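PDB 1YOX: TIGR00266 family protein from Pseudomonas aeruginosa, which is of unknown function but belongs to the AIM24 family of the cupin clan and assembles as a trimer of mostly beta-strand subunits. Local coordinates for residues C[8-13]-C[154-159]; C[30-35]-C[90-95]; C[99-104]-C[219-224]; C[138-143]-C[229-234]. All blocks are in the same frame, centred on the assembly; numbering follows the deposited sequence.

Interaction 1: C[8-13]-C[154-159]; sequences LDYRIL and DGLVFV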
loop_
_atom_site.group_PDB
_atom_site.type_symbol
_atom_site.label_atom_id
_atom_site.label_comp_id
_atom_site.label_asym_id
_atom_site.label_seq_id
_atom_site.Cartn_x
_atom_site.Cartn_y
_atom_site.Cartn_z
ATOM N N LEU C 8 7.452 1.618 -27.883
ATOM C CA LEU C 8 6.473 0.878 -27.070
ATOM C C LEU C 8 5.176 1.611 -26.792
ATOM O O LEU C 8 5.188 2.750 -26.339
ATOM C CB LEU C 8 7.088 0.431 -25.736
ATOM C CG LEU C 8 8.149 -0.678 -25.781
ATOM C CD1 LEU C 8 8.542 -1.079 -24.361
ATOM C CD2 LEU C 8 7.720 -1.907 -26.615
ATOM N N ASP C 9 4.057 0.937 -27.052
ATOM C CA ASP C 9 2.774 1.368 -26.528
ATOM C C ASP C 9 2.502 0.718 -25.173
ATOM O O ASP C 9 3.004 -0.355 -24.867
ATOM C CB ASP C 9 1.623 1.094 -27.502
ATOM C CG ASP C 9 1.771 1.877 -28.810
ATOM O OD1 ASP C 9 1.263 3.015 -28.896
ATOM O OD2 ASP C 9 2.427 1.364 -29.742
ATOM N N TYR C 10 1.679 1.388 -24.377
ATOM C CA TYR C 10 1.406 0.955 -23.037
ATOM C C TYR C 10 0.154 1.648 -22.569
ATOM O O TYR C 10 -0.294 2.610 -23.184
ATOM C CB TYR C 10 2.578 1.319 -22.107
ATOM C CG TYR C 10 2.732 2.798 -21.951
ATOM C CD1 TYR C 10 2.061 3.483 -20.940
ATOM C CD2 TYR C 10 3.520 3.534 -22.842
ATOM C CE1 TYR C 10 2.176 4.848 -20.813
ATOM C CE2 TYR C 10 3.647 4.923 -22.703
ATOM C CZ TYR C 10 2.972 5.556 -21.698
ATOM O OH TYR C 10 3.097 6.904 -21.550
ATOM N N ARG C 11 -0.417 1.129 -21.489
ATOM C CA ARG C 11 -1.389 1.856 -20.700
ATOM C C ARG C 11 -1.066 1.577 -19.229
ATOM O O ARG C 11 -0.665 0.479 -18.872
ATOM C CB ARG C 11 -2.816 1.442 -21.048
ATOM C CG ARG C 11 -3.018 -0.064 -21.130
ATOM C CD ARG C 11 -4.423 -0.430 -21.586
ATOM N NE ARG C 11 -4.688 -1.855 -21.354
ATOM C CZ ARG C 11 -5.698 -2.332 -20.624
ATOM N NH1 ARG C 11 -6.575 -1.512 -20.035
ATOM N NH2 ARG C 11 -5.825 -3.644 -20.485
ATOM N N ILE C 12 -1.194 2.601 -18.402
ATOM C CA ILE C 12 -0.967 2.505 -16.984
ATOM C C ILE C 12 -2.331 2.290 -16.344
ATOM O O ILE C 12 -3.232 3.112 -16.500
ATOM C CB ILE C 12 -0.293 3.792 -16.446
ATOM C CG1 ILE C 12 1.197 3.812 -16.826
ATOM C CG2 ILE C 12 -0.452 3.924 -14.902
ATOM C CD1 ILE C 12 1.834 5.223 -16.816
ATOM N N LEU C 13 -2.467 1.190 -15.606
ATOM C CA LEU C 13 -3.721 0.851 -14.969
ATOM C C LEU C 13 -3.772 1.219 -13.487
ATOM O O LEU C 13 -2.744 1.217 -12.802
ATOM C CB LEU C 13 -3.981 -0.640 -15.154
ATOM C CG LEU C 13 -3.895 -1.138 -16.594
ATOM C CD1 LEU C 13 -3.950 -2.648 -16.581
ATOM C CD2 LEU C 13 -5.044 -0.532 -17.386
ATOM N N ASP C 154 17.031 6.230 -26.239
ATOM C CA ASP C 154 16.046 7.134 -26.826
ATOM C C ASP C 154 14.613 6.634 -26.677
ATOM O O ASP C 154 13.687 7.148 -27.336
ATOM C CB ASP C 154 16.387 7.415 -28.300
ATOM C CG ASP C 154 16.044 6.246 -29.224
ATOM O OD1 ASP C 154 16.201 5.083 -28.791
ATOM O OD2 ASP C 154 15.611 6.500 -30.390
ATOM N N GLY C 155 14.419 5.655 -25.792
ATOM C CA GLY C 155 13.119 5.011 -25.654
ATOM C C GLY C 155 12.397 5.319 -24.360
ATOM O O GLY C 155 12.756 6.249 -23.612
ATOM N N LEU C 156 11.385 4.499 -24.099
ATOM C CA LEU C 156 10.560 4.601 -22.900
ATOM C C LEU C 156 11.051 3.775 -21.729
ATOM O O LEU C 156 11.465 2.622 -21.849
ATOM C CB LEU C 156 9.114 4.263 -23.205
ATOM C CG LEU C 156 8.414 5.375 -23.976
ATOM C CD1 LEU C 156 7.133 4.820 -24.581
ATOM C CD2 LEU C 156 8.134 6.589 -23.081
ATOM N N VAL C 157 10.956 4.417 -20.583
ATOM C CA VAL C 157 11.420 3.909 -19.305
ATOM C C VAL C 157 10.208 4.085 -18.383
ATOM O O VAL C 157 9.433 5.015 -18.567
ATOM C CB VAL C 157 12.675 4.733 -18.898
ATOM C CG1 VAL C 157 12.560 5.363 -17.555
ATOM C CG2 VAL C 157 13.976 3.939 -19.152
ATOM N N PHE C 158 10.006 3.172 -17.446
ATOM C CA PHE C 158 8.914 3.282 -16.487
ATOM C C PHE C 158 9.531 3.092 -15.107
ATOM O O PHE C 158 10.282 2.128 -14.859
ATOM C CB PHE C 158 7.831 2.230 -16.748
ATOM C CG PHE C 158 7.285 2.266 -18.147
ATOM C CD1 PHE C 158 7.986 1.663 -19.198
ATOM C CD2 PHE C 158 6.092 2.947 -18.428
ATOM C CE1 PHE C 158 7.507 1.724 -20.508
ATOM C CE2 PHE C 158 5.586 2.999 -19.749
ATOM C CZ PHE C 158 6.296 2.381 -20.782
ATOM N N VAL C 159 9.245 4.044 -14.228
ATOM C CA VAL C 159 9.808 4.025 -12.908
ATOM C C VAL C 159 8.633 4.062 -11.936
ATOM O O VAL C 159 7.559 4.537 -12.288
ATOM C CB VAL C 159 10.867 5.199 -12.652
ATOM C CG1 VAL C 159 12.098 5.075 -13.579
ATOM C CG2 VAL C 159 10.247 6.557 -12.784
HETATM O O HOH W 1 9.950 3.209 -26.489
#

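Interaction 2: C[30-35]-C[90-95]; sequences VIAEAG and VAFAAP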
loop_
_atom_site.group_PDB
_atom_site.type_symbol
_atom_site.label_atom_id
_atom_site.label_comp_id
_atom_site.label_asym_id
_atom_site.label_seq_id
_atom_site.Cartn_x
_atom_site.Cartn_y
_atom_site.Cartn_z
ATOM N N VAL C 30 10.486 -5.759 -24.303
ATOM C CA VAL C 30 10.586 -4.953 -23.093
ATOM C C VAL C 30 11.489 -5.672 -22.066
ATOM O O VAL C 30 11.507 -6.919 -21.980
ATOM C CB VAL C 30 9.190 -4.597 -22.535
ATOM C CG1 VAL C 30 8.435 -5.853 -22.019
ATOM C CG2 VAL C 30 9.277 -3.519 -21.480
ATOM N N ILE C 31 12.269 -4.878 -21.333
ATOM C CA ILE C 31 13.165 -5.423 -20.325
ATOM C C ILE C 31 12.692 -5.038 -18.924
ATOM O O ILE C 31 12.239 -3.922 -18.684
ATOM C CB ILE C 31 14.665 -5.114 -20.612
ATOM C CG1 ILE C 31 14.992 -3.632 -20.472
ATOM C CG2 ILE C 31 15.052 -5.595 -22.022
ATOM C CD1 ILE C 31 16.525 -3.338 -20.599
ATOM N N ALA C 32 12.740 -5.999 -18.020
ATOM C CA ALA C 32 12.224 -5.817 -16.678
ATOM C C ALA C 32 12.902 -6.820 -15.758
ATOM O O ALA C 32 13.394 -7.848 -16.213
ATOM C CB ALA C 32 10.729 -6.064 -16.675
ATOM N N GLU C 33 12.924 -6.545 -14.466
ATOM C CA GLU C 33 13.250 -7.623 -13.523
ATOM C C GLU C 33 12.017 -8.554 -13.484
ATOM O O GLU C 33 10.865 -8.089 -13.469
ATOM C CB GLU C 33 13.708 -7.073 -12.147
ATOM C CG GLU C 33 14.176 -8.118 -11.163
ATOM C CD GLU C 33 13.009 -8.921 -10.616
ATOM O OE1 GLU C 33 12.028 -8.301 -10.111
ATOM O OE2 GLU C 33 13.059 -10.168 -10.708
ATOM N N ALA C 34 12.251 -9.864 -13.558
ATOM C CA ALA C 34 11.131 -10.815 -13.794
ATOM C C ALA C 34 10.135 -10.979 -12.649
ATOM O O ALA C 34 9.024 -11.495 -12.874
ATOM C CB ALA C 34 11.652 -12.200 -14.255
ATOM N N GLY C 35 10.551 -10.598 -11.432
ATOM C CA GLY C 35 9.673 -10.584 -10.254
ATOM C C GLY C 35 8.614 -9.484 -10.292
ATOM O O GLY C 35 7.670 -9.516 -9.524
ATOM N N VAL C 90 2.165 -7.677 -21.883
ATOM C CA VAL C 90 2.771 -8.090 -20.611
ATOM C C VAL C 90 2.627 -6.930 -19.627
ATOM O O VAL C 90 2.977 -5.815 -19.973
ATOM C CB VAL C 90 4.301 -8.323 -20.718
ATOM C CG1 VAL C 90 4.800 -9.174 -19.558
ATOM C CG2 VAL C 90 4.707 -8.915 -22.035
ATOM N N ALA C 91 2.168 -7.199 -18.406
ATOM C CA ALA C 91 2.052 -6.169 -17.374
ATOM C C ALA C 91 3.106 -6.311 -16.232
ATOM O O ALA C 91 3.533 -7.434 -15.894
ATOM C CB ALA C 91 0.622 -6.121 -16.809
ATOM N N PHE C 92 3.505 -5.165 -15.667
ATOM C CA PHE C 92 4.535 -5.080 -14.630
ATOM C C PHE C 92 4.059 -4.169 -13.524
ATOM O O PHE C 92 3.355 -3.207 -13.806
ATOM C CB PHE C 92 5.863 -4.535 -15.192
ATOM C CG PHE C 92 6.403 -5.341 -16.333
ATOM C CD1 PHE C 92 6.254 -4.888 -17.648
ATOM C CD2 PHE C 92 7.023 -6.563 -16.099
ATOM C CE1 PHE C 92 6.722 -5.614 -18.700
ATOM C CE2 PHE C 92 7.505 -7.329 -17.143
ATOM C CZ PHE C 92 7.372 -6.855 -18.460
ATOM N N ALA C 93 4.411 -4.509 -12.275
ATOM C CA ALA C 93 4.179 -3.663 -11.077
ATOM C C ALA C 93 5.305 -3.870 -10.051
ATOM O O ALA C 93 5.885 -4.973 -9.940
ATOM C CB ALA C 93 2.857 -3.960 -10.446
ATOM N N ALA C 94 5.628 -2.803 -9.318
ATOM C CA ALA C 94 6.615 -2.888 -8.231
ATOM C C ALA C 94 6.024 -3.669 -7.033
ATOM O O ALA C 94 4.803 -3.793 -6.915
ATOM C CB ALA C 94 7.061 -1.501 -7.820
ATOM N N PRO C 95 6.891 -4.206 -6.142
ATOM C CA PRO C 95 6.382 -4.978 -5.002
ATOM C C PRO C 95 6.033 -4.168 -3.765
ATOM O O PRO C 95 6.068 -4.701 -2.649
ATOM C CB PRO C 95 7.508 -5.970 -4.727
ATOM C CG PRO C 95 8.783 -5.292 -5.258
ATOM C CD PRO C 95 8.376 -4.160 -6.174
HETATM O O HOH W 2 7.698 -6.915 -8.171
#

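Interaction 3: C[99-104]-C[219-224]; sequences SVVAVD and TVWLQS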
loop_
_atom_site.group_PDB
_atom_site.type_symbol
_atom_site.label_atom_id
_atom_site.label_comp_id
_atom_site.label_asym_id
_atom_site.label_seq_id
_atom_site.Cartn_x
_atom_site.Cartn_y
_atom_site.Cartn_z
ATOM N N SER C 99 2.678 4.646 -7.446
ATOM C CA SER C 99 2.305 4.857 -8.825
ATOM C C SER C 99 3.443 4.726 -9.829
ATOM O O SER C 99 4.608 4.726 -9.485
ATOM C CB SER C 99 1.551 6.180 -8.969
ATOM O OG SER C 99 2.171 7.164 -8.196
ATOM N N VAL C 100 3.066 4.605 -11.081
ATOM C CA VAL C 100 4.001 4.344 -12.148
ATOM C C VAL C 100 4.104 5.645 -12.943
ATOM O O VAL C 100 3.131 6.366 -13.059
ATOM C CB VAL C 100 3.495 3.160 -13.017
ATOM C CG1 VAL C 100 4.389 2.903 -14.197
ATOM C CG2 VAL C 100 3.347 1.877 -12.150
ATOM N N VAL C 101 5.286 5.981 -13.435
ATOM C CA VAL C 101 5.401 7.085 -14.390
ATOM C C VAL C 101 6.232 6.629 -15.562
ATOM O O VAL C 101 7.274 5.965 -15.394
ATOM C CB VAL C 101 6.026 8.416 -13.799
ATOM C CG1 VAL C 101 4.963 9.298 -13.103
ATOM C CG2 VAL C 101 7.202 8.147 -12.921
ATOM N N ALA C 102 5.753 6.973 -16.754
ATOM C CA ALA C 102 6.505 6.741 -17.983
ATOM C C ALA C 102 7.404 7.937 -18.135
ATOM O O ALA C 102 6.987 9.062 -17.912
ATOM C CB ALA C 102 5.564 6.614 -19.178
ATOM N N VAL C 103 8.657 7.711 -18.459
ATOM C CA VAL C 103 9.535 8.826 -18.722
ATOM C C VAL C 103 10.153 8.567 -20.084
ATOM O O VAL C 103 10.814 7.546 -20.297
ATOM C CB VAL C 103 10.608 9.015 -17.603
ATOM C CG1 VAL C 103 11.574 10.148 -17.956
ATOM C CG2 VAL C 103 9.952 9.281 -16.229
ATOM N N ASP C 104 9.891 9.472 -21.027
ATOM C CA ASP C 104 10.538 9.382 -22.339
ATOM C C ASP C 104 11.948 9.875 -22.162
ATOM O O ASP C 104 12.175 10.973 -21.669
ATOM C CB ASP C 104 9.797 10.199 -23.396
ATOM C CG ASP C 104 10.253 9.873 -24.813
ATOM O OD1 ASP C 104 11.458 9.617 -25.035
ATOM O OD2 ASP C 104 9.409 9.875 -25.722
ATOM N N THR C 219 15.170 18.063 -13.008
ATOM C CA THR C 219 13.979 17.477 -12.424
ATOM C C THR C 219 14.378 16.422 -11.417
ATOM O O THR C 219 15.309 15.654 -11.631
ATOM C CB THR C 219 13.091 16.844 -13.508
ATOM O OG1 THR C 219 13.043 17.729 -14.632
ATOM C CG2 THR C 219 11.664 16.622 -13.008
ATOM N N VAL C 220 13.691 16.434 -10.289
ATOM C CA VAL C 220 13.809 15.377 -9.314
ATOM C C VAL C 220 12.477 14.693 -9.176
ATOM O O VAL C 220 11.415 15.350 -9.142
ATOM C CB VAL C 220 14.201 15.890 -7.899
ATOM C CG1 VAL C 220 14.521 14.704 -7.003
ATOM C CG2 VAL C 220 15.396 16.823 -7.954
ATOM N N TRP C 221 12.545 13.366 -9.045
ATOM C CA TRP C 221 11.367 12.559 -8.714
ATOM C C TRP C 221 11.520 11.919 -7.328
ATOM O O TRP C 221 12.457 11.166 -7.076
ATOM C CB TRP C 221 11.114 11.537 -9.814
ATOM C CG TRP C 221 11.488 12.071 -11.193
ATOM C CD1 TRP C 221 12.731 12.509 -11.618
ATOM C CD2 TRP C 221 10.627 12.220 -12.297
ATOM N NE1 TRP C 221 12.683 12.923 -12.922
ATOM C CE2 TRP C 221 11.401 12.752 -13.370
ATOM C CE3 TRP C 221 9.271 11.969 -12.497
ATOM C CZ2 TRP C 221 10.856 13.032 -14.614
ATOM C CZ3 TRP C 221 8.728 12.236 -13.747
ATOM C CH2 TRP C 221 9.520 12.761 -14.792
ATOM N N LEU C 222 10.592 12.251 -6.433
ATOM C CA LEU C 222 10.649 11.790 -5.058
ATOM C C LEU C 222 9.416 10.961 -4.702
ATOM O O LEU C 222 8.389 11.077 -5.342
ATOM C CB LEU C 222 10.766 12.987 -4.102
ATOM C CG LEU C 222 11.959 13.934 -4.287
ATOM C CD1 LEU C 222 11.792 15.177 -3.431
ATOM C CD2 LEU C 222 13.271 13.230 -3.992
ATOM N N GLN C 223 9.535 10.123 -3.673
ATOM C CA GLN C 223 8.454 9.232 -3.289
ATOM C C GLN C 223 8.212 9.396 -1.808
ATOM O O GLN C 223 9.181 9.488 -1.027
ATOM C CB GLN C 223 8.810 7.778 -3.640
ATOM C CG GLN C 223 9.928 7.114 -2.800
ATOM C CD GLN C 223 10.543 5.902 -3.481
ATOM O OE1 GLN C 223 11.763 5.837 -3.685
ATOM N NE2 GLN C 223 9.709 4.969 -3.893
ATOM N N SER C 224 6.937 9.455 -1.415
ATOM C CA SER C 224 6.576 9.610 -0.017
ATOM C C SER C 224 6.762 8.351 0.839
ATOM O O SER C 224 6.948 8.458 2.049
ATOM C CB SER C 224 5.124 10.077 0.109
ATOM O OG SER C 224 4.221 9.095 -0.366
#

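Interaction 4: C[138-143]-C[229-234]; sequences AGFFGG and RLAGRI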
loop_
_atom_site.group_PDB
_atom_site.type_symbol
_atom_site.label_atom_id
_atom_site.label_comp_id
_atom_site.label_asym_id
_atom_site.label_seq_id
_atom_site.Cartn_x
_atom_site.Cartn_y
_atom_site.Cartn_z
ATOM N N ALA C 138 23.725 0.014 9.445
ATOM C CA ALA C 138 23.173 -1.302 9.820
ATOM C C ALA C 138 21.644 -1.404 9.714
ATOM O O ALA C 138 21.049 -2.403 10.161
ATOM C CB ALA C 138 23.639 -1.704 11.213
ATOM N N GLY C 139 21.011 -0.379 9.126
ATOM C CA GLY C 139 19.576 -0.429 8.810
ATOM C C GLY C 139 19.308 -1.048 7.436
ATOM O O GLY C 139 20.078 -1.890 6.963
ATOM N N PHE C 140 18.229 -0.611 6.790
ATOM C CA PHE C 140 17.808 -1.153 5.496
ATOM C C PHE C 140 18.899 -1.058 4.458
ATOM O O PHE C 140 19.128 -2.003 3.701
ATOM C CB PHE C 140 16.539 -0.453 4.966
ATOM C CG PHE C 140 16.097 -0.960 3.609
ATOM C CD1 PHE C 140 15.269 -2.076 3.505
ATOM C CD2 PHE C 140 16.535 -0.340 2.438
ATOM C CE1 PHE C 140 14.872 -2.564 2.263
ATOM C CE2 PHE C 140 16.145 -0.809 1.202
ATOM C CZ PHE C 140 15.299 -1.928 1.113
ATOM N N PHE C 141 19.574 0.092 4.409
ATOM C CA PHE C 141 20.651 0.249 3.431
ATOM C C PHE C 141 21.965 -0.444 3.840
ATOM O O PHE C 141 22.919 -0.489 3.064
ATOM C CB PHE C 141 20.810 1.719 2.984
ATOM C CG PHE C 141 19.685 2.193 2.097
ATOM C CD1 PHE C 141 18.926 3.296 2.444
ATOM C CD2 PHE C 141 19.371 1.496 0.936
ATOM C CE1 PHE C 141 17.886 3.722 1.641
ATOM C CE2 PHE C 141 18.337 1.894 0.110
ATOM C CZ PHE C 141 17.580 3.011 0.459
ATOM N N GLY C 142 21.983 -1.036 5.029
ATOM C CA GLY C 142 23.027 -2.003 5.390
ATOM C C GLY C 142 22.915 -3.326 4.640
ATOM O O GLY C 142 23.886 -4.088 4.544
ATOM N N GLY C 143 21.738 -3.617 4.086
ATOM C CA GLY C 143 21.542 -4.905 3.417
ATOM C C GLY C 143 22.197 -4.932 2.049
ATOM O O GLY C 143 23.429 -5.002 1.908
ATOM N N ARG C 229 11.794 2.489 3.680
ATOM C CA ARG C 229 11.099 2.894 4.866
ATOM C C ARG C 229 9.992 1.904 5.216
ATOM O O ARG C 229 9.819 1.542 6.400
ATOM C CB ARG C 229 10.560 4.312 4.735
ATOM C CG ARG C 229 9.730 4.727 5.921
ATOM C CD ARG C 229 9.115 6.083 5.726
ATOM N NE ARG C 229 10.146 7.118 5.527
ATOM C CZ ARG C 229 9.919 8.429 5.522
ATOM N NH1 ARG C 229 8.695 8.893 5.712
ATOM N NH2 ARG C 229 10.925 9.275 5.325
ATOM N N LEU C 230 9.251 1.456 4.197
ATOM C CA LEU C 230 8.188 0.479 4.425
ATOM C C LEU C 230 8.814 -0.791 5.016
ATOM O O LEU C 230 8.451 -1.197 6.114
ATOM C CB LEU C 230 7.438 0.141 3.122
ATOM C CG LEU C 230 5.972 -0.334 3.035
ATOM C CD1 LEU C 230 5.702 -1.244 1.807
ATOM C CD2 LEU C 230 5.435 -0.960 4.275
ATOM N N ALA C 231 9.765 -1.399 4.303
ATOM C CA ALA C 231 10.349 -2.677 4.746
ATOM C C ALA C 231 11.048 -2.522 6.086
ATOM O O ALA C 231 10.848 -3.352 6.980
ATOM C CB ALA C 231 11.291 -3.218 3.738
ATOM N N GLY C 232 11.847 -1.452 6.223
ATOM C CA GLY C 232 12.582 -1.160 7.455
ATOM C C GLY C 232 11.720 -1.085 8.699
ATOM O O GLY C 232 11.990 -1.790 9.697
ATOM N N ARG C 233 10.680 -0.247 8.673
ATOM C CA ARG C 233 9.804 -0.116 9.856
ATOM C C ARG C 233 9.051 -1.411 10.165
ATOM O O ARG C 233 8.768 -1.709 11.318
ATOM C CB ARG C 233 8.798 1.026 9.707
ATOM C CG ARG C 233 9.386 2.413 9.370
ATOM C CD ARG C 233 10.137 3.152 10.529
ATOM N NE ARG C 233 11.082 4.124 9.955
ATOM C CZ ARG C 233 10.782 5.380 9.609
ATOM N NH1 ARG C 233 9.555 5.868 9.810
ATOM N NH2 ARG C 233 11.720 6.158 9.062
ATOM N N ILE C 234 8.703 -2.172 9.133
ATOM C CA ILE C 234 8.018 -3.438 9.321
ATOM C C ILE C 234 8.945 -4.477 9.913
ATOM O O ILE C 234 8.534 -5.269 10.739
ATOM C CB ILE C 234 7.377 -3.974 7.987
ATOM C CG1 ILE C 234 6.065 -3.231 7.738
ATOM C CG2 ILE C 234 7.123 -5.503 8.090
ATOM C CD1 ILE C 234 5.506 -3.329 6.377
#

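Interaction 1: C[8-13]-C[154-159]
Tyr10 holds CG between its backbone N and carbonyl carbon (chi1 66°), while Phe158 sets CG beside its backbone N, anti to the carbonyl carbon (chi1 -55°). These torsions let the end of the Phe158 ring point into one face of the tyrosine. The pair is T-shaped, with planes at 78° and centroids 5.0 Å apart. Phe158 CE2 stands over the centre of the Tyr10 ring, 3.6 Å from Tyr10 CG. Phe158 CZ comes equally near Tyr10 CD2, so two atoms of the phenylalanine edge share the face. Leu156 CD1 lies 4.0 Å from Tyr10 CE2 and 3.3 Å from Leu8 O, and its side chain crosses that of Tyr10 at about a right angle. No direct hydrogen bond links the two segments. A water joins their backbones instead, accepting from Leu8 N at 3.3 Å and from Leu156 N at 3.1 Å. Ala102 of strand 98-104 touches Tyr10 and Phe158, and Val20 and Ile22 of strand 19-24 also pack on Phe158. Within this chain, strand 9-13 is an edge strand of a four-stranded antiparallel sheet, and strand 156-162 belongs to a six-stranded one. Apolar side chains meeting between two such sheets are characteristic of a beta sandwich.

Interaction 2: C[30-35]-C[90-95]
A water oxygen is held between the carbonyls of Gly35 and Ala93, one from each segment. The water donates to Gly35 O at 2.9 Å and to Ala93 O at 3.2 Å, and so bridges the two segments. In the turn after strand 29-32, Gly35 N gives a short hydrogen bond, 2.6 Å, to Glu33 OE2, which it meets from above the carboxylate plane. The apolar part of the contact is centred on Phe92. Ala32 CB sits over one face of its ring, 3.9 Å from the centroid and 28° off the normal, in a CH-pi contact. The nearest ring atom is Phe92 CE2, 3.5 Å from Ala32 CB. Val30 approaches the same ring at its edge. Val30 CG1, placed between the backbone N and the carbonyl carbon (chi1 67°), reaches to 3.7 Å from Phe92 CE1. The phenylalanine is thus touched on a face and on its rim by alternate residues of one strand. Phe80 of strand 78-82 meets Phe92 edge-to-face. Leu120 and Cys121 of strand 119-123, together with Val20 and Ile22 of strand 19-24, pack further round Phe92, between the four-stranded sheet of strand 88-92 and the six-stranded sheet of strand 29-32.

Interaction 3: C[99-104]-C[219-224]
The contact joins two six-stranded antiparallel sheets of the chain through one indole. Strand 98-104 is an edge strand of the first sheet within the chain, and strand 219-223 lies inside the second. Trp221 reaches across from the second sheet, and Val103 comes from the opposite direction to meet it. Val103 CG2 lies over the face of the six-membered ring, 4.2 Å from its centroid and 26° off the normal, as a CH-pi contact. Val103 CG2 comes nearest to Trp221 CH2, at 3.8 Å. This methyl stands beside the valine backbone N, while CG1 takes the place anti to that nitrogen (chi1 176°). Val101 adds a looser touch, with CG2 at 4.4 Å from Trp221 CE3 and set obliquely to the ring. Thr219, two residues before the tryptophan on its own strand, puts CG2 over the other face, 3.6 Å above the indole plane and offset toward the rim. The indole is therefore gripped between a methyl from each sheet. Ala184 of strand 182-185 and Leu165 and Arg167 of strand 165-169 also pack on Trp221. No hydrogen bond crosses between the segments, and the junction rests on apolar contact. Both sheets have the same strand order, 2-3-1-5-6-4. This pairing of similar all-antiparallel halves is consistent with a two-domain beta fold of the cupin clan.

Interaction 4: C[138-143]-C[229-234]
Phe140 carries this contact between the connection of the beta hairpin 127-134/146-152 and helix 227-237. The side chain can be followed outward from CB, which heads toward the helix at Gly232. Glycine has no side chain there, and the two CA atoms, Phe140 CA and Gly232 CA, are only 5.6 Å apart. CG lies anti to the backbone N (chi1 178°), which carries the ring alongside the helix. On one side of the ring, Phe140 CD1 stands 4.1 Å from Ala231 CB and 4.4 Å from Gly232 N. Further out, Phe140 CE1 makes the nearest approach, 3.9 Å from Ala231 CB. Both helix partners lie oblique to the ring. On its other side, Phe140 CD2 sits 3.6 Å above the plane of the Phe141 ring, offset toward the rim. Phe141 CE2 in turn lies at the edge of the Phe140 ring, in its plane. The ring also meets that of Phe227 with the planes nearly perpendicular. The site borders the trimer interface. Phe140 packs on Ala237 of the second subunit, and Ala231 on Thr238 of that subunit. Arg229 and Arg233 hydrogen-bond backbone carbonyls of the third subunit, Met37 O and Gly35 O respectively. The turn that presents Phe140 is fastened by its own backbone, with Gly143 N bonded to Phe140 O at 3.1 Å and Gly142 N to Gly139 O at 2.8 Å.

In the fold
Interactions 1 and 2 join the same two sheets, and their centres lie 12 Å apart. They touch where Leu8 CD1 meets Val30 CG2 at 3.8 Å. Interaction 3 continues from interaction 1 through neighbouring strands. Val157 O and Val103 N are 2.8 Å apart and Val159 O and Val101 N 2.9 Å, both probable hydrogen bonds. The sheet that holds strands 156-162 and 98-104 thus takes part in both contacts. Interaction 4 lies farthest off, its centre about 29 Å from that of interaction 1. Strand 219-223 leads into its helix. Across the trimer, Arg233 of interaction 4 bonds Gly35 O of the third subunit, a residue of interaction 2 there. No active site has been assigned.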